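Endo-1,4-beta-xylanase (Uncultured bacterium, PDB 7AX7) removes acetyl groups from acetylated xylan through its cobalt-dependent CE4 esterase domain, part of a multidomain xylanase. Local coordinates at residues T122-R136 with I150-A164. Residues are numbered along the deposited sequence; the frame is centred on the assembly and turned at random.
Sequences TLINDSENSTSVQQR and ILLHDFQGNSQTVQA. Unlike the reference sequence in segment 122-136: Ser127 (reference Trp).
At the C-terminal ends of the parallel strands, beside the cobalt site, Asp126 receives His153 and Thr161 on its two carboxylate oxygens. His153 ND1 donates to Asp126 OD1 over 2.6 Å, the oxygen lying in the imidazole plane although ND1 approaches from above the carboxylate plane. OD2 is gripped twice: its anti lone pair takes the hydroxyl of Thr161 (OG1 to OD2, 2.6 Å), its syn lone pair the backbone N of His153. With chi1 at 77°, CG of Asp126 sits between its backbone N and carbonyl carbon, which brings both oxygens to the end of strand 148-153. Ser127 CB covers one imidazole face in a CH-pi contact. This His-carboxylate pair lies in the NodB-type deacetylase fold, near the metal held by Asp12, His62 and His66; the hydrogen bond probably fixes the ring's rotation. The segments belong to a beta-alpha-beta unit, its neighbouring parallel strands tied by Leu151 N to Thr122 O (2.9 Å). Behind Asp126, a second shell centres on Arg136, whose extended chain carries NH1 to Asn158 OD1 (2.8 Å) and Thr161 OG1 (2.8 Å). Gln160 CB and Asp126 CA sandwich the guanidinium from opposite faces, while NE binds Thr131 O. Asn158 ND2 in turn reaches Asp126 O at 3.0 Å. Where helix 133-143 begins, Val133 CG1 packs against Ala164 CB of helix 159-174.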
ATOM      1  N   THR A 122       6.363  -7.603  -2.130  1.00  8.60           N
ATOM      2  CA  THR A 122       7.357  -8.270  -1.292  1.00 11.31           C
ATOM      3  C   THR A 122       7.298  -7.706   0.121  1.00 14.58           C
ATOM      4  O   THR A 122       7.408  -6.489   0.312  1.00 12.17           O
ATOM      5  CB  THR A 122       8.759  -8.115  -1.874  1.00 11.17           C
ATOM      6  OG1 THR A 122       8.768  -8.622  -3.217  1.00 14.80           O
ATOM      7  CG2 THR A 122       9.776  -8.891  -1.030  1.00 13.08           C
ATOM      8  N   LEU A 123       7.114  -8.586   1.108  1.00 11.70           N
ATOM      9  CA  LEU A 123       7.110  -8.161   2.502  1.00 16.18           C
ATOM     10  C   LEU A 123       8.531  -7.889   2.965  1.00 19.87           C
ATOM     11  O   LEU A 123       9.480  -8.546   2.528  1.00 19.14           O
ATOM     12  CB  LEU A 123       6.491  -9.227   3.406  1.00 20.37           C
ATOM     13  CG  LEU A 123       5.188  -9.901   2.980  1.00 25.21           C
ATOM     14  CD1 LEU A 123       4.742 -10.909   4.040  1.00 24.87           C
ATOM     15  CD2 LEU A 123       4.120  -8.858   2.725  1.00 26.74           C
ATOM     16  N   ILE A 124       8.680  -6.898   3.844  1.00 13.30           N
ATOM     17  CA  ILE A 124       9.961  -6.636   4.487  1.00 19.33           C
ATOM     18  C   ILE A 124       9.901  -6.918   5.981  1.00 18.81           C
ATOM     19  O   ILE A 124      10.823  -6.553   6.710  1.00 17.53           O
ATOM     20  CB  ILE A 124      10.462  -5.207   4.212  1.00 15.69           C
ATOM     21  CG1 ILE A 124       9.676  -4.194   5.029  1.00 17.27           C
ATOM     22  CG2 ILE A 124      10.383  -4.878   2.706  1.00  9.56           C
ATOM     23  CD1 ILE A 124      10.387  -2.854   5.157  1.00 23.22           C
ATOM     24  N   ASN A 125       8.833  -7.567   6.450  1.00 19.50           N
ATOM     25  CA  ASN A 125       8.695  -7.998   7.844  1.00 17.65           C
ATOM     26  C   ASN A 125       8.809  -6.825   8.812  1.00 16.87           C
ATOM     27  O   ASN A 125       9.411  -6.945   9.879  1.00 22.17           O
ATOM     28  CB  ASN A 125       9.721  -9.082   8.209  1.00 26.06           C
ATOM     29  CG  ASN A 125       9.894 -10.131   7.119  1.00 34.29           C
ATOM     30  OD1 ASN A 125      11.022 -10.456   6.738  1.00 41.93           O
ATOM     31  ND2 ASN A 125       8.781 -10.672   6.618  1.00 31.40           N
ATOM     32  N   ASP A 126       8.216  -5.684   8.452  1.00 15.46           N
ATOM     33  CA  ASP A 126       8.234  -4.499   9.306  1.00 14.02           C
ATOM     34  C   ASP A 126       6.960  -4.369  10.134  1.00 21.23           C
ATOM     35  O   ASP A 126       6.528  -3.250  10.446  1.00 15.44           O
ATOM     36  CB  ASP A 126       8.460  -3.235   8.479  1.00 13.86           C
ATOM     37  CG  ASP A 126       7.220  -2.792   7.734  1.00  9.07           C
ATOM     38  OD1 ASP A 126       6.491  -3.664   7.221  1.00 14.72           O
ATOM     39  OD2 ASP A 126       6.967  -1.574   7.677  1.00  8.76           O
ATOM     40  N   SER A 127       6.336  -5.496  10.483  1.00 17.74           N
ATOM     41  CA  SER A 127       5.221  -5.489  11.417  1.00 24.28           C
ATOM     42  C   SER A 127       5.635  -5.904  12.825  1.00 25.61           C
ATOM     43  O   SER A 127       4.880  -5.664  13.772  1.00 33.68           O
ATOM     44  CB  SER A 127       4.089  -6.402  10.911  1.00 25.56           C
ATOM     45  OG  SER A 127       4.399  -7.779  11.056  1.00 35.14           O
ATOM     46  N   GLU A 128       6.819  -6.489  12.983  1.00 29.33           N
ATOM     47  CA  GLU A 128       7.324  -6.962  14.263  1.00 31.47           C
ATOM     48  C   GLU A 128       8.480  -6.075  14.710  1.00 26.87           C
ATOM     49  O   GLU A 128       9.409  -5.819  13.934  1.00 23.49           O
ATOM     50  CB  GLU A 128       7.786  -8.417  14.147  1.00 32.13           C
ATOM     51  CG  GLU A 128       8.011  -9.113  15.470  1.00 43.55           C
ATOM     52  CD  GLU A 128       6.929 -10.133  15.770  1.00 52.96           C
ATOM     53  OE1 GLU A 128       5.893  -9.753  16.359  1.00 55.28           O
ATOM     54  OE2 GLU A 128       7.112 -11.313  15.399  1.00 58.78           O
ATOM     55  N   ASN A 129       8.429  -5.621  15.966  1.00 22.86           N
ATOM     56  CA  ASN A 129       9.469  -4.730  16.476  1.00 28.33           C
ATOM     57  C   ASN A 129      10.838  -5.402  16.490  1.00 30.33           C
ATOM     58  O   ASN A 129      11.867  -4.721  16.388  1.00 25.13           O
ATOM     59  CB  ASN A 129       9.098  -4.245  17.879  1.00 30.60           C
ATOM     60  CG  ASN A 129       8.685  -2.786  17.896  1.00 39.65           C
ATOM     61  OD1 ASN A 129       9.359  -1.947  18.496  1.00 48.33           O
ATOM     62  ND2 ASN A 129       7.585  -2.471  17.218  1.00 33.23           N
ATOM     63  N   SER A 130      10.876  -6.730  16.604  1.00 26.07           N
ATOM     64  CA  SER A 130      12.144  -7.446  16.615  1.00 20.86           C
ATOM     65  C   SER A 130      12.881  -7.366  15.280  1.00 23.95           C
ATOM     66  O   SER A 130      14.050  -7.762  15.210  1.00 24.80           O
ATOM     67  CB  SER A 130      11.904  -8.910  17.001  1.00 24.66           C
ATOM     68  OG  SER A 130      11.050  -9.544  16.062  1.00 25.32           O
ATOM     69  N   THR A 131      12.235  -6.884  14.222  1.00 22.35           N
ATOM     70  CA  THR A 131      12.927  -6.587  12.971  1.00 20.32           C
ATOM     71  C   THR A 131      13.499  -5.179  13.081  1.00 16.65           C
ATOM     72  O   THR A 131      12.752  -4.199  13.176  1.00 16.67           O
ATOM     73  CB  THR A 131      11.986  -6.712  11.778  1.00 26.97           C
ATOM     74  OG1 THR A 131      11.261  -7.944  11.875  1.00 28.10           O
ATOM     75  CG2 THR A 131      12.773  -6.694  10.472  1.00 16.15           C
ATOM     76  N   SER A 132      14.824  -5.081  13.078  1.00 15.78           N
ATOM     77  CA  SER A 132      15.499  -3.824  13.351  1.00 16.96           C
ATOM     78  C   SER A 132      15.283  -2.826  12.215  1.00 14.71           C
ATOM     79  O   SER A 132      14.872  -3.174  11.102  1.00 14.20           O
ATOM     80  CB  SER A 132      16.998  -4.055  13.525  1.00 16.40           C
ATOM     81  OG  SER A 132      17.574  -4.369  12.264  1.00 13.28           O
ATOM     82  N   VAL A 133      15.597  -1.562  12.506  1.00 13.46           N
ATOM     83  CA  VAL A 133      15.673  -0.545  11.454  1.00 16.39           C
ATOM     84  C   VAL A 133      16.487  -1.059  10.268  1.00 15.55           C
ATOM     85  O   VAL A 133      16.022  -1.067   9.121  1.00 13.30           O
ATOM     86  CB  VAL A 133      16.272   0.758  12.012  1.00 13.32           C
ATOM     87  CG1 VAL A 133      16.546   1.743  10.872  1.00 13.07           C
ATOM     88  CG2 VAL A 133      15.350   1.358  13.059  1.00 10.11           C
ATOM     89  N   GLN A 134      17.729  -1.482  10.528  1.00 14.87           N
ATOM     90  CA  GLN A 134      18.637  -1.845   9.437  1.00 14.77           C
ATOM     91  C   GLN A 134      18.201  -3.125   8.721  1.00 15.45           C
ATOM     92  O   GLN A 134      18.422  -3.262   7.511  1.00 12.19           O
ATOM     93  CB  GLN A 134      20.062  -1.999   9.969  1.00 19.60           C
ATOM     94  CG  GLN A 134      21.112  -2.026   8.876  1.00 29.64           C
ATOM     95  CD  GLN A 134      21.164  -0.724   8.098  1.00 21.61           C
ATOM     96  OE1 GLN A 134      21.014   0.358   8.667  1.00 21.37           O
ATOM     97  NE2 GLN A 134      21.347  -0.825   6.791  1.00 22.27           N
ATOM     98  N   GLN A 135      17.592  -4.076   9.433  1.00 13.18           N
ATOM     99  CA  GLN A 135      16.993  -5.209   8.732  1.00 16.65           C
ATOM    100  C   GLN A 135      15.923  -4.731   7.755  1.00 16.35           C
ATOM    101  O   GLN A 135      15.836  -5.221   6.622  1.00 10.16           O
ATOM    102  CB  GLN A 135      16.393  -6.209   9.724  1.00 15.94           C
ATOM    103  CG  GLN A 135      17.411  -7.083  10.457  1.00 18.28           C
ATOM    104  CD  GLN A 135      16.746  -8.057  11.426  1.00 16.47           C
ATOM    105  OE1 GLN A 135      16.092  -7.651  12.388  1.00 14.61           O
ATOM    106  NE2 GLN A 135      16.905  -9.350  11.165  1.00 17.79           N
ATOM    107  N   ARG A 136      15.100  -3.771   8.184  1.00 12.19           N
ATOM    108  CA  ARG A 136      14.070  -3.226   7.304  1.00 14.23           C
ATOM    109  C   ARG A 136      14.692  -2.581   6.073  1.00 14.67           C
ATOM    110  O   ARG A 136      14.254  -2.821   4.941  1.00 10.43           O
ATOM    111  CB  ARG A 136      13.200  -2.229   8.079  1.00 11.71           C
ATOM    112  CG  ARG A 136      12.377  -2.911   9.164  1.00 14.25           C
ATOM    113  CD  ARG A 136      11.679  -1.948  10.109  1.00 16.30           C
ATOM    114  NE  ARG A 136      11.193  -2.683  11.277  1.00 17.08           N
ATOM    115  CZ  ARG A 136      10.043  -2.451  11.907  1.00 16.33           C
ATOM    116  NH1 ARG A 136       9.223  -1.491  11.488  1.00 12.59           N
ATOM    117  NH2 ARG A 136       9.710  -3.195  12.958  1.00 16.81           N
ATOM    118  N   ILE A 150       6.593  -3.132  -3.097  1.00  9.98           N
ATOM    119  CA  ILE A 150       7.195  -3.410  -1.798  1.00  9.98           C
ATOM    120  C   ILE A 150       6.200  -3.028  -0.705  1.00 11.61           C
ATOM    121  O   ILE A 150       5.629  -1.929  -0.728  1.00  8.76           O
ATOM    122  CB  ILE A 150       8.539  -2.678  -1.628  1.00  9.94           C
ATOM    123  CG1 ILE A 150       9.548  -3.203  -2.661  1.00 11.24           C
ATOM    124  CG2 ILE A 150       9.095  -2.872  -0.210  1.00 13.90           C
ATOM    125  CD1 ILE A 150      10.848  -2.418  -2.707  1.00 11.84           C
ATOM    126  N   LEU A 151       5.986  -3.945   0.235  1.00  9.84           N
ATOM    127  CA  LEU A 151       4.963  -3.810   1.264  1.00 10.21           C
ATOM    128  C   LEU A 151       5.612  -3.390   2.578  1.00 13.64           C
ATOM    129  O   LEU A 151       6.445  -4.124   3.128  1.00  9.95           O
ATOM    130  CB  LEU A 151       4.197  -5.125   1.428  1.00 11.90           C
ATOM    131  CG  LEU A 151       2.942  -5.140   2.309  1.00 16.31           C
ATOM    132  CD1 LEU A 151       2.056  -6.320   1.945  1.00 12.70           C
ATOM    133  CD2 LEU A 151       3.292  -5.167   3.794  1.00 14.05           C
ATOM    134  N   LEU A 152       5.235  -2.208   3.069  1.00  9.86           N
ATOM    135  CA  LEU A 152       5.605  -1.696   4.385  1.00 10.15           C
ATOM    136  C   LEU A 152       4.321  -1.423   5.177  1.00 10.99           C
ATOM    137  O   LEU A 152       3.218  -1.565   4.652  1.00 10.12           O
ATOM    138  CB  LEU A 152       6.472  -0.439   4.246  1.00  9.81           C
ATOM    139  CG  LEU A 152       7.758  -0.555   3.405  1.00 10.80           C
ATOM    140  CD1 LEU A 152       7.472  -0.335   1.921  1.00 14.92           C
ATOM    141  CD2 LEU A 152       8.810   0.430   3.869  1.00  7.67           C
ATOM    142  N   HIS A 153       4.460  -1.048   6.457  1.00  8.69           N
ATOM    143  CA  HIS A 153       3.312  -0.747   7.312  1.00  8.30           C
ATOM    144  C   HIS A 153       3.441   0.633   7.937  1.00 10.36           C
ATOM    145  O   HIS A 153       4.519   1.007   8.415  1.00 10.77           O
ATOM    146  CB  HIS A 153       3.147  -1.761   8.459  1.00  7.76           C
ATOM    147  CG  HIS A 153       2.939  -3.169   8.007  1.00 10.71           C
ATOM    148  ND1 HIS A 153       3.944  -3.930   7.449  1.00 11.91           N
ATOM    149  CD2 HIS A 153       1.838  -3.961   8.037  1.00  9.64           C
ATOM    150  CE1 HIS A 153       3.474  -5.132   7.164  1.00 11.94           C
ATOM    151  NE2 HIS A 153       2.199  -5.175   7.506  1.00 10.41           N
ATOM    152  N   ASP A 154       2.327   1.370   7.984  1.00  8.57           N
ATOM    153  CA  ASP A 154       2.273   2.620   8.731  1.00  9.36           C
ATOM    154  C   ASP A 154       1.150   2.594   9.765  1.00 12.56           C
ATOM    155  O   ASP A 154       0.435   3.582   9.961  1.00 15.55           O
ATOM    156  CB  ASP A 154       2.154   3.826   7.794  1.00  9.01           C
ATOM    157  CG  ASP A 154       0.846   3.850   7.000  1.00  8.48           C
ATOM    158  OD1 ASP A 154       0.287   2.777   6.699  1.00 10.53           O
ATOM    159  OD2 ASP A 154       0.387   4.962   6.675  1.00  9.26           O
ATOM    160  N   PHE A 155       0.984   1.461  10.453  1.00 10.41           N
ATOM    161  CA  PHE A 155       0.128   1.461  11.632  1.00 13.99           C
ATOM    162  C   PHE A 155       0.750   2.338  12.721  1.00 11.20           C
ATOM    163  O   PHE A 155       1.950   2.637  12.704  1.00  9.58           O
ATOM    164  CB  PHE A 155      -0.110   0.033  12.147  1.00 10.05           C
ATOM    165  CG  PHE A 155       1.148  -0.717  12.506  1.00 10.16           C
ATOM    166  CD1 PHE A 155       1.821  -0.450  13.687  1.00 10.75           C
ATOM    167  CD2 PHE A 155       1.638  -1.704  11.674  1.00 10.20           C
ATOM    168  CE1 PHE A 155       2.981  -1.149  14.026  1.00 12.08           C
ATOM    169  CE2 PHE A 155       2.793  -2.405  11.999  1.00 13.44           C
ATOM    170  CZ  PHE A 155       3.460  -2.128  13.184  1.00 15.33           C
ATOM    171  N   GLN A 156      -0.086   2.775  13.662  1.00  9.66           N
ATOM    172  CA  GLN A 156       0.383   3.659  14.720  1.00 14.35           C
ATOM    173  C   GLN A 156       1.557   3.037  15.467  1.00 11.53           C
ATOM    174  O   GLN A 156       1.496   1.883  15.884  1.00 12.61           O
ATOM    175  CB  GLN A 156      -0.751   3.971  15.705  1.00 13.22           C
ATOM    176  CG  GLN A 156      -0.308   4.841  16.875  1.00  9.90           C
ATOM    177  CD  GLN A 156       0.322   6.156  16.417  1.00 20.27           C
ATOM    178  OE1 GLN A 156      -0.110   6.743  15.427  1.00 27.06           O
ATOM    179  NE2 GLN A 156       1.356   6.610  17.124  1.00 22.15           N
ATOM    180  N   GLY A 157       2.626   3.811  15.638  1.00 12.22           N
ATOM    181  CA  GLY A 157       3.750   3.369  16.437  1.00 12.29           C
ATOM    182  C   GLY A 157       4.867   2.672  15.685  1.00 16.30           C
ATOM    183  O   GLY A 157       5.879   2.320  16.307  1.00 10.42           O
ATOM    184  N   ASN A 158       4.732   2.466  14.374  1.00 11.31           N
ATOM    185  CA  ASN A 158       5.755   1.741  13.610  1.00 13.36           C
ATOM    186  C   ASN A 158       6.937   2.658  13.265  1.00 15.29           C
ATOM    187  O   ASN A 158       7.330   2.850  12.108  1.00  9.89           O
ATOM    188  CB  ASN A 158       5.148   1.113  12.361  1.00  9.44           C
ATOM    189  CG  ASN A 158       6.002  -0.010  11.827  1.00 11.69           C
ATOM    190  OD1 ASN A 158       6.792  -0.587  12.574  1.00 14.47           O
ATOM    191  ND2 ASN A 158       5.851  -0.336  10.542  1.00  8.99           N
ATOM    192  N   SER A 159       7.535   3.210  14.322  1.00 10.94           N
ATOM    193  CA  SER A 159       8.597   4.186  14.141  1.00 11.95           C
ATOM    194  C   SER A 159       9.872   3.574  13.573  1.00 13.71           C
ATOM    195  O   SER A 159      10.680   4.301  12.992  1.00 11.82           O
ATOM    196  CB  SER A 159       8.896   4.885  15.467  1.00 13.08           C
ATOM    197  OG  SER A 159       9.203   3.939  16.461  1.00 14.21           O
ATOM    198  N   GLN A 160      10.072   2.259  13.692  1.00 14.19           N
ATOM    199  CA  GLN A 160      11.295   1.688  13.128  1.00 14.69           C
ATOM    200  C   GLN A 160      11.267   1.695  11.602  1.00 11.59           C
ATOM    201  O   GLN A 160      12.326   1.743  10.960  1.00 12.08           O
ATOM    202  CB  GLN A 160      11.518   0.279  13.668  1.00 15.16           C
ATOM    203  CG  GLN A 160      11.940   0.256  15.131  1.00 20.24           C
ATOM    204  CD  GLN A 160      12.010  -1.151  15.699  1.00 25.57           C
ATOM    205  OE1 GLN A 160      10.990  -1.821  15.856  1.00 30.68           O
ATOM    206  NE2 GLN A 160      13.211  -1.602  16.008  1.00 28.54           N
ATOM    207  N   THR A 161      10.077   1.648  11.002  1.00 13.01           N
ATOM    208  CA  THR A 161       9.978   1.817   9.553  1.00  9.34           C
ATOM    209  C   THR A 161      10.175   3.272   9.164  1.00  7.95           C
ATOM    210  O   THR A 161      10.794   3.569   8.133  1.00  8.54           O
ATOM    211  CB  THR A 161       8.635   1.293   9.055  1.00  8.15           C
ATOM    212  OG1 THR A 161       8.662  -0.142   9.088  1.00  9.14           O
ATOM    213  CG2 THR A 161       8.329   1.784   7.624  1.00  6.69           C
ATOM    214  N   VAL A 162       9.662   4.196   9.981  1.00  7.05           N
ATOM    215  CA  VAL A 162       9.973   5.608   9.781  1.00 10.21           C
ATOM    216  C   VAL A 162      11.482   5.834   9.806  1.00  9.81           C
ATOM    217  O   VAL A 162      12.033   6.541   8.955  1.00 10.26           O
ATOM    218  CB  VAL A 162       9.250   6.464  10.835  1.00 13.06           C
ATOM    219  CG1 VAL A 162       9.681   7.913  10.710  1.00  9.41           C
ATOM    220  CG2 VAL A 162       7.725   6.325  10.670  1.00  9.21           C
ATOM    221  N   GLN A 163      12.178   5.229  10.773  1.00  7.53           N
ATOM    222  CA  GLN A 163      13.630   5.370  10.827  1.00 13.26           C
ATOM    223  C   GLN A 163      14.292   4.776   9.591  1.00  8.85           C
ATOM    224  O   GLN A 163      15.277   5.319   9.086  1.00  6.98           O
ATOM    225  CB  GLN A 163      14.184   4.706  12.090  1.00 11.53           C
ATOM    226  CG  GLN A 163      13.843   5.417  13.377  1.00 18.87           C
ATOM    227  CD  GLN A 163      14.232   4.598  14.605  1.00 27.68           C
ATOM    228  OE1 GLN A 163      13.550   3.628  14.972  1.00 20.05           O
ATOM    229  NE2 GLN A 163      15.336   4.973  15.234  1.00 18.52           N
ATOM    230  N   ALA A 164      13.753   3.665   9.087  1.00  9.00           N
ATOM    231  CA  ALA A 164      14.355   2.963   7.957  1.00 10.75           C
ATOM    232  C   ALA A 164      14.124   3.676   6.632  1.00 10.77           C
ATOM    233  O   ALA A 164      14.948   3.558   5.724  1.00  9.17           O
ATOM    234  CB  ALA A 164      13.797   1.542   7.876  1.00  9.99           C
TER
HETATM  235  O   HOH W   1       7.147  -3.131  14.010  1.00 14.20           O